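Long-range contact in protein synthesis inhibitor I (Hordeum vulgare, PDB 4FBH), which belongs to the plant ribosome-inactivating proteins and acts as an inhibitor of protein synthesis: residues A219-D224 and G255-V260. Sequence-based numbering, arbitrary orientation.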
loop_
_atom_site.group_PDB
_atom_site.type_symbol
_atom_site.label_atom_id
_atom_site.label_comp_id
_atom_site.label_asym_id
_atom_site.label_seq_id
_atom_site.Cartn_x
_atom_site.Cartn_y
_atom_site.Cartn_z
ATOM N N ALA A 219 16.846 6.582 -3.147
ATOM C CA ALA A 219 17.861 7.390 -2.462
ATOM C C ALA A 219 18.561 6.681 -1.279
ATOM O O ALA A 219 19.723 6.971 -0.963
ATOM C CB ALA A 219 17.262 8.721 -2.006
ATOM N N LEU A 220 17.844 5.782 -0.611
ATOM C CA LEU A 220 18.444 4.961 0.421
ATOM C C LEU A 220 19.319 3.904 -0.237
ATOM O O LEU A 220 20.437 3.655 0.202
ATOM C CB LEU A 220 17.368 4.283 1.274
ATOM C CG LEU A 220 17.288 4.695 2.745
ATOM C CD1 LEU A 220 16.554 3.644 3.565
ATOM C CD2 LEU A 220 18.665 4.958 3.310
ATOM N N LEU A 221 18.813 3.290 -1.301
ATOM C CA LEU A 221 19.556 2.234 -1.977
ATOM C C LEU A 221 20.914 2.704 -2.501
ATOM O O LEU A 221 21.894 1.958 -2.448
ATOM C CB LEU A 221 18.720 1.591 -3.089
ATOM C CG LEU A 221 17.519 0.766 -2.603
ATOM C CD1 LEU A 221 16.684 0.242 -3.754
ATOM C CD2 LEU A 221 17.964 -0.380 -1.691
ATOM N N LYS A 222 20.967 3.945 -2.980
ATOM C CA LYS A 222 22.192 4.509 -3.534
ATOM C C LYS A 222 23.323 4.551 -2.513
ATOM O O LYS A 222 24.486 4.323 -2.851
ATOM C CB LYS A 222 21.934 5.921 -4.038
ATOM C CG LYS A 222 21.219 5.994 -5.351
ATOM C CD LYS A 222 20.960 7.444 -5.684
ATOM C CE LYS A 222 20.299 7.618 -7.029
ATOM N NZ LYS A 222 20.062 9.074 -7.257
ATOM N N THR A 223 22.980 4.843 -1.264
ATOM C CA THR A 223 23.980 4.930 -0.210
ATOM C C THR A 223 24.641 3.576 0.080
ATOM O O THR A 223 25.647 3.521 0.786
ATOM C CB THR A 223 23.381 5.495 1.096
ATOM O OG1 THR A 223 22.436 4.564 1.640
ATOM C CG2 THR A 223 22.684 6.828 0.838
ATOM N N ASP A 224 24.083 2.496 -0.473
ATOM C CA ASP A 224 24.564 1.134 -0.188
ATOM C C ASP A 224 25.558 0.612 -1.218
ATOM O O ASP A 224 26.208 -0.415 -0.996
ATOM C CB ASP A 224 23.404 0.140 -0.126
ATOM C CG ASP A 224 22.576 0.290 1.111
ATOM O OD1 ASP A 224 23.147 0.563 2.181
ATOM O OD2 ASP A 224 21.350 0.129 1.008
ATOM N N GLY A 255 8.969 2.355 5.753
ATOM C CA GLY A 255 8.558 1.099 6.353
ATOM C C GLY A 255 9.062 -0.067 5.521
ATOM O O GLY A 255 9.556 -1.053 6.053
ATOM N N ILE A 256 8.925 0.050 4.205
ATOM C CA ILE A 256 9.468 -0.939 3.282
ATOM C C ILE A 256 9.750 -0.246 1.970
ATOM O O ILE A 256 8.970 0.593 1.529
ATOM C CB ILE A 256 8.527 -2.167 3.092
ATOM C CG1 ILE A 256 9.204 -3.254 2.250
ATOM C CG2 ILE A 256 7.188 -1.764 2.473
ATOM C CD1 ILE A 256 8.539 -4.641 2.379
ATOM N N LEU A 257 10.888 -0.573 1.373
ATOM C CA LEU A 257 11.342 0.096 0.180
ATOM C C LEU A 257 10.806 -0.609 -1.046
ATOM O O LEU A 257 10.713 -1.823 -1.082
ATOM C CB LEU A 257 12.876 0.117 0.106
ATOM C CG LEU A 257 13.701 1.093 0.943
ATOM C CD1 LEU A 257 13.671 0.751 2.438
ATOM C CD2 LEU A 257 15.135 1.130 0.400
ATOM N N LEU A 258 10.452 0.168 -2.056
ATOM C CA LEU A 258 10.263 -0.380 -3.382
ATOM C C LEU A 258 11.637 -0.754 -3.914
ATOM O O LEU A 258 12.606 -0.027 -3.700
ATOM C CB LEU A 258 9.639 0.678 -4.286
ATOM C CG LEU A 258 9.344 0.289 -5.732
ATOM C CD1 LEU A 258 8.171 -0.674 -5.769
ATOM C CD2 LEU A 258 9.061 1.557 -6.528
ATOM N N PHE A 259 11.739 -1.888 -4.594
ATOM C CA PHE A 259 12.984 -2.198 -5.274
ATOM C C PHE A 259 13.211 -1.246 -6.446
ATOM O O PHE A 259 12.350 -1.101 -7.310
ATOM C CB PHE A 259 13.022 -3.631 -5.808
ATOM C CG PHE A 259 14.304 -3.944 -6.535
ATOM C CD1 PHE A 259 15.420 -4.376 -5.830
ATOM C CD2 PHE A 259 14.411 -3.752 -7.916
ATOM C CE1 PHE A 259 16.606 -4.634 -6.484
ATOM C CE2 PHE A 259 15.599 -4.009 -8.574
ATOM C CZ PHE A 259 16.697 -4.454 -7.857
ATOM N N VAL A 260 14.390 -0.642 -6.490
ATOM C CA VAL A 260 14.792 0.198 -7.622
ATOM C C VAL A 260 16.190 -0.192 -8.085
ATOM O O VAL A 260 17.115 -0.331 -7.276
ATOM C CB VAL A 260 14.793 1.706 -7.258
ATOM C CG1 VAL A 260 15.170 2.566 -8.480
ATOM C CG2 VAL A 260 13.447 2.122 -6.680
#
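The side chains of Leu221 and Leu257 pass one another pointing opposite ways, their CD2 methyls 3.8 Å apart. CD2 of Leu257 also reaches CB of Leu220 at 4.0 Å, so one methyl touches two successive residues of the helix. In Leu221, chi1 of -69° puts CG anti to the carbonyl carbon and sends the side chain toward the loop, where the fork at CG gives one methyl to each partner: CD2 faces Leu257, while CD1 rests against the backbone of Val260, 3.6 Å from Val260 O. Branched leucine suits this place because each arm can meet a different part of the loop; CB of Val260 meets CD1 of Leu221, and its side chain also touches Ala218 of the helix. No hydrogen bond joins the two segments; the side-chain contacts are apolar, and Leu220, Leu221 and Leu257 are buried.

Polar bonds to neighbouring parts position both partners. Within 219-224, Thr223 OG1 donates to Leu220 O at 2.6 Å, in the carbonyl plane, and also pairs with His46. The loop is fastened to the same helix by Ile256 O with Trp213 NE1 and by Leu258 N with Ser217 OG, while the backbone of Leu257 bonds to Pro49 and Leu51. Trp213 lines the adenosine monophosphate pocket, and the side chain of Leu258, which touches Trp213, lies about 5 Å from AMP. Thus the C-terminal part of helix 213-222 packs on the loop between helices 247-253 and 268-277, near the AMP pocket of the ribosome-inactivating protein fold.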